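Local structure of abietadiene synthase, chloroplastic (Abies grandis, 3S9V) at residues Val644-Leu656 / Pro740-Arg752. The protein is a chloroplast enzyme of the terpene synthase family, a largely helical protein with a metal-binding terpene synthase domain. Numbering follows the deposited sequence.
Sequences VVLISALFTGEVL and PDIYKRLVFETAR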
ATOM      1  N   VAL A 644      18.717  11.778  18.427  1.00 12.52           N
ATOM      2  CA  VAL A 644      18.451  10.353  18.399  1.00 16.44           C
ATOM      3  C   VAL A 644      19.003   9.746  17.103  1.00 17.33           C
ATOM      4  O   VAL A 644      19.671   8.712  17.115  1.00 15.35           O
ATOM      5  CB  VAL A 644      16.941  10.098  18.480  1.00 23.44           C
ATOM      6  CG1 VAL A 644      16.666   8.596  18.504  1.00 23.10           C
ATOM      7  CG2 VAL A 644      16.373  10.792  19.717  1.00 15.39           C
ATOM      8  N   VAL A 645      18.732  10.408  15.986  1.00 16.55           N
ATOM      9  CA  VAL A 645      19.208   9.938  14.692  1.00 16.77           C
ATOM     10  C   VAL A 645      20.729   9.944  14.557  1.00 19.01           C
ATOM     11  O   VAL A 645      21.329   8.942  14.174  1.00 24.12           O
ATOM     12  CB  VAL A 645      18.620  10.788  13.545  1.00 15.87           C
ATOM     13  CG1 VAL A 645      19.315  10.454  12.231  1.00 16.53           C
ATOM     14  CG2 VAL A 645      17.125  10.526  13.428  1.00 20.42           C
ATOM     15  N   LEU A 646      21.351  11.072  14.872  1.00 17.20           N
ATOM     16  CA  LEU A 646      22.790  11.194  14.733  1.00 18.83           C
ATOM     17  C   LEU A 646      23.597  10.200  15.568  1.00 19.32           C
ATOM     18  O   LEU A 646      24.673   9.761  15.155  1.00 20.40           O
ATOM     19  CB  LEU A 646      23.207  12.631  15.028  1.00 13.45           C
ATOM     20  CG  LEU A 646      22.636  13.622  13.997  1.00 19.55           C
ATOM     21  CD1 LEU A 646      23.003  15.051  14.374  1.00 15.45           C
ATOM     22  CD2 LEU A 646      23.169  13.289  12.612  1.00 12.55           C
ATOM     23  N   ILE A 647      23.087   9.828  16.732  1.00 18.43           N
ATOM     24  CA  ILE A 647      23.810   8.863  17.541  1.00 19.57           C
ATOM     25  C   ILE A 647      23.500   7.434  17.072  1.00 19.67           C
ATOM     26  O   ILE A 647      24.397   6.598  16.997  1.00 20.41           O
ATOM     27  CB  ILE A 647      23.497   9.061  19.033  1.00 23.82           C
ATOM     28  CG1 ILE A 647      23.929  10.481  19.435  1.00 18.40           C
ATOM     29  CG2 ILE A 647      24.228   8.016  19.867  1.00 25.31           C
ATOM     30  CD1 ILE A 647      23.840  10.782  20.899  1.00 26.39           C
ATOM     31  N   SER A 648      22.244   7.164  16.718  1.00 17.00           N
ATOM     32  CA  SER A 648      21.859   5.840  16.226  1.00 20.63           C
ATOM     33  C   SER A 648      22.557   5.493  14.894  1.00 23.07           C
ATOM     34  O   SER A 648      22.868   4.328  14.635  1.00 19.65           O
ATOM     35  CB  SER A 648      20.344   5.771  16.015  1.00 24.93           C
ATOM     36  OG  SER A 648      19.638   5.927  17.230  1.00 37.83           O
ATOM     37  N   ALA A 649      22.790   6.508  14.058  1.00 19.17           N
ATOM     38  CA  ALA A 649      23.427   6.339  12.751  1.00 20.51           C
ATOM     39  C   ALA A 649      24.841   5.752  12.804  1.00 23.81           C
ATOM     40  O   ALA A 649      25.419   5.423  11.768  1.00 22.61           O
ATOM     41  CB  ALA A 649      23.456   7.678  12.013  1.00 16.00           C
ATOM     42  N   LEU A 650      25.405   5.647  14.000  1.00 25.36           N
ATOM     43  CA  LEU A 650      26.740   5.077  14.167  1.00 25.74           C
ATOM     44  C   LEU A 650      26.649   3.561  14.299  1.00 25.56           C
ATOM     45  O   LEU A 650      27.659   2.869  14.231  1.00 25.40           O
ATOM     46  CB  LEU A 650      27.401   5.619  15.436  1.00 25.19           C
ATOM     47  CG  LEU A 650      28.066   6.993  15.480  1.00 22.17           C
ATOM     48  CD1 LEU A 650      27.286   7.994  14.671  1.00 29.19           C
ATOM     49  CD2 LEU A 650      28.169   7.417  16.937  1.00 18.56           C
ATOM     50  N   PHE A 651      25.439   3.044  14.479  1.00 25.91           N
ATOM     51  CA  PHE A 651      25.270   1.610  14.683  1.00 28.04           C
ATOM     52  C   PHE A 651      24.414   0.847  13.676  1.00 25.40           C
ATOM     53  O   PHE A 651      23.705  -0.087  14.043  1.00 26.71           O
ATOM     54  CB  PHE A 651      24.737   1.372  16.101  1.00 24.92           C
ATOM     55  CG  PHE A 651      25.588   1.996  17.172  1.00 27.58           C
ATOM     56  CD1 PHE A 651      25.512   3.362  17.433  1.00 23.30           C
ATOM     57  CD2 PHE A 651      26.495   1.223  17.896  1.00 27.94           C
ATOM     58  CE1 PHE A 651      26.328   3.951  18.396  1.00 30.02           C
ATOM     59  CE2 PHE A 651      27.316   1.799  18.860  1.00 26.06           C
ATOM     60  CZ  PHE A 651      27.235   3.166  19.113  1.00 28.22           C
ATOM     61  N   THR A 652      24.512   1.218  12.405  1.00 26.01           N
ATOM     62  CA  THR A 652      23.737   0.562  11.349  1.00 30.29           C
ATOM     63  C   THR A 652      24.370  -0.739  10.850  1.00 31.77           C
ATOM     64  O   THR A 652      23.681  -1.623  10.341  1.00 29.00           O
ATOM     65  CB  THR A 652      23.571   1.495  10.148  1.00 27.10           C
ATOM     66  OG1 THR A 652      24.865   1.855   9.655  1.00 20.59           O
ATOM     67  CG2 THR A 652      22.811   2.765  10.556  1.00 22.70           C
ATOM     68  N   GLY A 653      25.685  -0.853  10.997  1.00 35.09           N
ATOM     69  CA  GLY A 653      26.370  -2.048  10.541  1.00 37.50           C
ATOM     70  C   GLY A 653      27.403  -1.705   9.490  1.00 39.82           C
ATOM     71  O   GLY A 653      28.172  -2.562   9.063  1.00 41.00           O
ATOM     72  N   GLU A 654      27.409  -0.442   9.073  1.00 41.34           N
ATOM     73  CA  GLU A 654      28.356   0.049   8.079  1.00 41.45           C
ATOM     74  C   GLU A 654      29.018   1.319   8.590  1.00 40.10           C
ATOM     75  O   GLU A 654      28.402   2.100   9.312  1.00 39.83           O
ATOM     76  CB  GLU A 654      27.647   0.356   6.760  1.00 46.88           C
ATOM     77  CG  GLU A 654      27.075  -0.866   6.066  1.00 62.19           C
ATOM     78  CD  GLU A 654      28.114  -1.953   5.852  1.00 70.28           C
ATOM     79  OE1 GLU A 654      29.209  -1.638   5.336  1.00 70.58           O
ATOM     80  OE2 GLU A 654      27.831  -3.123   6.194  1.00 75.22           O
ATOM     81  N   VAL A 655      30.275   1.522   8.218  1.00 38.34           N
ATOM     82  CA  VAL A 655      31.001   2.710   8.640  1.00 37.41           C
ATOM     83  C   VAL A 655      30.281   3.955   8.119  1.00 36.81           C
ATOM     84  O   VAL A 655      29.916   4.024   6.946  1.00 35.60           O
ATOM     85  CB  VAL A 655      32.449   2.694   8.096  1.00 36.60           C
ATOM     86  CG1 VAL A 655      33.148   4.002   8.420  1.00 35.50           C
ATOM     87  CG2 VAL A 655      33.217   1.526   8.706  1.00 34.97           C
ATOM     88  N   LEU A 656      30.065   4.927   9.000  1.00 34.45           N
ATOM     89  CA  LEU A 656      29.402   6.169   8.615  1.00 33.97           C
ATOM     90  C   LEU A 656      30.452   7.138   8.104  1.00 35.07           C
ATOM     91  O   LEU A 656      31.161   7.764   8.891  1.00 36.77           O
ATOM     92  CB  LEU A 656      28.681   6.795   9.811  1.00 31.61           C
ATOM     93  CG  LEU A 656      28.024   8.161   9.557  1.00 32.72           C
ATOM     94  CD1 LEU A 656      26.978   8.031   8.455  1.00 26.12           C
ATOM     95  CD2 LEU A 656      27.392   8.681  10.845  1.00 25.45           C
ATOM     96  N   PRO A 740      22.207   6.138   1.619  1.00 29.90           N
ATOM     97  CA  PRO A 740      21.935   4.724   1.909  1.00 29.13           C
ATOM     98  C   PRO A 740      20.568   4.578   2.584  1.00 30.06           C
ATOM     99  O   PRO A 740      20.222   5.338   3.490  1.00 28.29           O
ATOM    100  CB  PRO A 740      23.097   4.327   2.818  1.00 29.90           C
ATOM    101  CG  PRO A 740      24.213   5.195   2.327  1.00 33.97           C
ATOM    102  CD  PRO A 740      23.532   6.540   2.121  1.00 26.21           C
ATOM    103  N   ASP A 741      19.799   3.599   2.121  1.00 31.32           N
ATOM    104  CA  ASP A 741      18.448   3.326   2.608  1.00 30.00           C
ATOM    105  C   ASP A 741      18.229   3.385   4.121  1.00 29.88           C
ATOM    106  O   ASP A 741      17.279   4.024   4.590  1.00 27.66           O
ATOM    107  CB  ASP A 741      17.987   1.958   2.090  1.00 35.65           C
ATOM    108  CG  ASP A 741      16.477   1.789   2.143  1.00 51.89           C
ATOM    109  OD1 ASP A 741      15.767   2.575   1.473  1.00 62.16           O
ATOM    110  OD2 ASP A 741      15.996   0.872   2.850  1.00 57.84           O
ATOM    111  N   ILE A 742      19.094   2.718   4.881  1.00 25.67           N
ATOM    112  CA  ILE A 742      18.955   2.677   6.330  1.00 24.40           C
ATOM    113  C   ILE A 742      18.941   4.054   6.990  1.00 24.09           C
ATOM    114  O   ILE A 742      18.215   4.260   7.961  1.00 26.30           O
ATOM    115  CB  ILE A 742      20.065   1.809   6.979  1.00 26.46           C
ATOM    116  CG1 ILE A 742      19.836   1.701   8.492  1.00 24.70           C
ATOM    117  CG2 ILE A 742      21.419   2.412   6.710  1.00 25.43           C
ATOM    118  CD1 ILE A 742      18.554   0.979   8.870  1.00 22.31           C
ATOM    119  N   TYR A 743      19.722   4.998   6.469  1.00 22.39           N
ATOM    120  CA  TYR A 743      19.761   6.337   7.052  1.00 21.76           C
ATOM    121  C   TYR A 743      18.502   7.130   6.694  1.00 25.24           C
ATOM    122  O   TYR A 743      18.031   7.947   7.488  1.00 26.12           O
ATOM    123  CB  TYR A 743      21.025   7.075   6.604  1.00 25.12           C
ATOM    124  CG  TYR A 743      22.300   6.332   6.964  1.00 29.11           C
ATOM    125  CD1 TYR A 743      23.023   5.640   5.994  1.00 38.48           C
ATOM    126  CD2 TYR A 743      22.757   6.281   8.283  1.00 34.06           C
ATOM    127  CE1 TYR A 743      24.170   4.912   6.322  1.00 34.10           C
ATOM    128  CE2 TYR A 743      23.903   5.551   8.626  1.00 33.06           C
ATOM    129  CZ  TYR A 743      24.603   4.871   7.637  1.00 38.30           C
ATOM    130  OH  TYR A 743      25.731   4.148   7.952  1.00 39.92           O
ATOM    131  N   LYS A 744      17.946   6.872   5.511  1.00 23.58           N
ATOM    132  CA  LYS A 744      16.717   7.539   5.092  1.00 22.60           C
ATOM    133  C   LYS A 744      15.548   7.051   5.945  1.00 18.93           C
ATOM    134  O   LYS A 744      14.632   7.813   6.247  1.00 18.62           O
ATOM    135  CB  LYS A 744      16.436   7.281   3.602  1.00 22.61           C
ATOM    136  CG  LYS A 744      17.476   7.928   2.707  1.00 21.17           C
ATOM    137  CD  LYS A 744      16.961   8.222   1.322  1.00 25.15           C
ATOM    138  CE  LYS A 744      16.791   6.977   0.492  1.00 23.96           C
ATOM    139  NZ  LYS A 744      16.294   7.349  -0.871  1.00 32.53           N
ATOM    140  N   ARG A 745      15.591   5.782   6.344  1.00 20.24           N
ATOM    141  CA  ARG A 745      14.546   5.214   7.190  1.00 20.34           C
ATOM    142  C   ARG A 745      14.648   5.809   8.598  1.00 22.96           C
ATOM    143  O   ARG A 745      13.638   6.142   9.218  1.00 20.13           O
ATOM    144  CB  ARG A 745      14.678   3.686   7.251  1.00 22.66           C
ATOM    145  CG  ARG A 745      14.362   2.976   5.932  1.00 29.13           C
ATOM    146  CD  ARG A 745      14.748   1.496   5.968  1.00 28.43           C
ATOM    147  NE  ARG A 745      14.059   0.765   7.027  1.00 21.22           N
ATOM    148  CZ  ARG A 745      14.371  -0.466   7.414  1.00 20.86           C
ATOM    149  NH1 ARG A 745      15.371  -1.122   6.831  1.00 22.17           N
ATOM    150  NH2 ARG A 745      13.680  -1.045   8.389  1.00 20.63           N
ATOM    151  N   LEU A 746      15.872   5.952   9.100  1.00 25.38           N
ATOM    152  CA  LEU A 746      16.073   6.522  10.431  1.00 23.92           C
ATOM    153  C   LEU A 746      15.537   7.941  10.495  1.00 20.24           C
ATOM    154  O   LEU A 746      14.940   8.339  11.484  1.00 22.49           O
ATOM    155  CB  LEU A 746      17.556   6.530  10.799  1.00 16.59           C
ATOM    156  CG  LEU A 746      18.123   5.220  11.333  1.00 23.01           C
ATOM    157  CD1 LEU A 746      19.625   5.351  11.501  1.00 22.73           C
ATOM    158  CD2 LEU A 746      17.457   4.880  12.665  1.00 19.49           C
ATOM    159  N   VAL A 747      15.753   8.705   9.435  1.00 20.36           N
ATOM    160  CA  VAL A 747      15.282  10.074   9.414  1.00 17.99           C
ATOM    161  C   VAL A 747      13.773  10.173   9.190  1.00 20.60           C
ATOM    162  O   VAL A 747      13.066  10.811   9.970  1.00 17.63           O
ATOM    163  CB  VAL A 747      16.000  10.889   8.322  1.00 18.07           C
ATOM    164  CG1 VAL A 747      15.422  12.311   8.265  1.00 20.70           C
ATOM    165  CG2 VAL A 747      17.483  10.953   8.621  1.00 10.94           C
ATOM    166  N   PHE A 748      13.286   9.522   8.135  1.00 21.09           N
ATOM    167  CA  PHE A 748      11.871   9.569   7.769  1.00 20.63           C
ATOM    168  C   PHE A 748      10.921   8.858   8.740  1.00 18.30           C
ATOM    169  O   PHE A 748       9.821   9.334   9.012  1.00 16.78           O
ATOM    170  CB  PHE A 748      11.700   8.991   6.358  1.00 20.38           C
ATOM    171  CG  PHE A 748      10.356   9.262   5.751  1.00 18.17           C
ATOM    172  CD1 PHE A 748      10.011  10.538   5.337  1.00 23.65           C
ATOM    173  CD2 PHE A 748       9.428   8.239   5.605  1.00 25.84           C
ATOM    174  CE1 PHE A 748       8.763  10.793   4.787  1.00 18.12           C
ATOM    175  CE2 PHE A 748       8.174   8.490   5.058  1.00 13.55           C
ATOM    176  CZ  PHE A 748       7.846   9.763   4.649  1.00 12.29           C
ATOM    177  N   GLU A 749      11.340   7.708   9.253  1.00 22.58           N
ATOM    178  CA  GLU A 749      10.512   6.951  10.186  1.00 21.88           C
ATOM    179  C   GLU A 749      10.408   7.652  11.531  1.00 20.98           C
ATOM    180  O   GLU A 749       9.384   7.560  12.211  1.00 20.29           O
ATOM    181  CB  GLU A 749      11.081   5.551  10.390  1.00 27.28           C
ATOM    182  CG  GLU A 749      11.089   4.685   9.137  1.00 36.62           C
ATOM    183  CD  GLU A 749       9.710   4.517   8.530  1.00 38.29           C
ATOM    184  OE1 GLU A 749       8.738   4.350   9.293  1.00 42.61           O
ATOM    185  OE2 GLU A 749       9.599   4.542   7.288  1.00 54.36           O
ATOM    186  N   THR A 750      11.473   8.341  11.929  1.00 18.89           N
ATOM    187  CA  THR A 750      11.445   9.053  13.193  1.00 19.43           C
ATOM    188  C   THR A 750      10.376  10.149  13.091  1.00 22.89           C
ATOM    189  O   THR A 750       9.631  10.370  14.039  1.00 24.55           O
ATOM    190  CB  THR A 750      12.837   9.644  13.545  1.00 15.43           C
ATOM    191  OG1 THR A 750      13.742   8.577  13.876  1.00 15.99           O
ATOM    192  CG2 THR A 750      12.738  10.574  14.731  1.00 11.83           C
ATOM    193  N   ALA A 751      10.275  10.817  11.939  1.00 19.97           N
ATOM    194  CA  ALA A 751       9.247  11.850  11.765  1.00 19.44           C
ATOM    195  C   ALA A 751       7.857  11.195  11.829  1.00 20.26           C
ATOM    196  O   ALA A 751       6.939  11.725  12.451  1.00 21.52           O
ATOM    197  CB  ALA A 751       9.426  12.584  10.414  1.00  8.89           C
ATOM    198  N   ARG A 752       7.716  10.030  11.200  1.00 20.09           N
ATOM    199  CA  ARG A 752       6.439   9.321  11.196  1.00 22.45           C
ATOM    200  C   ARG A 752       5.986   8.935  12.595  1.00 23.95           C
ATOM    201  O   ARG A 752       4.816   9.096  12.940  1.00 24.51           O
ATOM    202  CB  ARG A 752       6.531   8.063  10.338  1.00 21.88           C
ATOM    203  CG  ARG A 752       6.919   8.337   8.901  1.00 33.45           C
ATOM    204  CD  ARG A 752       7.154   7.046   8.144  1.00 34.80           C
ATOM    205  NE  ARG A 752       5.959   6.588   7.459  1.00 28.77           N
ATOM    206  CZ  ARG A 752       5.922   5.514   6.678  1.00 32.69           C
ATOM    207  NH1 ARG A 752       7.015   4.787   6.499  1.00 26.05           N
ATOM    208  NH2 ARG A 752       4.800   5.191   6.050  1.00 35.62           N
TER
HETATM  209  O   HOH W   1      27.287   4.386   5.827  1.00 33.11           O
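The phenolic oxygen of Y743 is gripped from two sides: T652 OG1 donates to Y743 OH at 3.0 Å, and a water 2.6 Å from Y743 OH donates in turn to V655 O. Hydroxyl and water thus tie the start of helix 741-757 to the loop that follows helix 641-648. T652 can present both branches because OG1 lies between its backbone N and carbonyl carbon (chi1 59°); this leaves the methyl to reach the ring obliquely, with T652 CG2 3.6 Å from Y743 CE2. The same methyl meets I742 CG1. At the ring edge, near its plane, A649 O stands 3.5 Å from Y743 CE2, while L656 CD1 comes in obliquely at 4.0 Å from Y743 CE2. With the hydroxyl held and I742 CG2 over one face, offset toward the rim, these neighbours probably limit rotation of the ring.

Farther along, L746 CD1 reaches the backbone of A649, and the two branches of V645 part: CG1 meets V747 CG2, whereas CG2 packs 3.7 Å from L746 O. The hydrogen bond to that carbonyl comes from T750 OG1 at 2.7 Å, nearly on the line of its C=O bond. The short helical segments 644-648 and 741-752 run roughly antiparallel (154°), their axes 9.9 Å apart at closest approach, within the all-helical terpene synthase fold; helix 521-541 lies against V644 and S648, and helix 599-621 packs on L646 and I647.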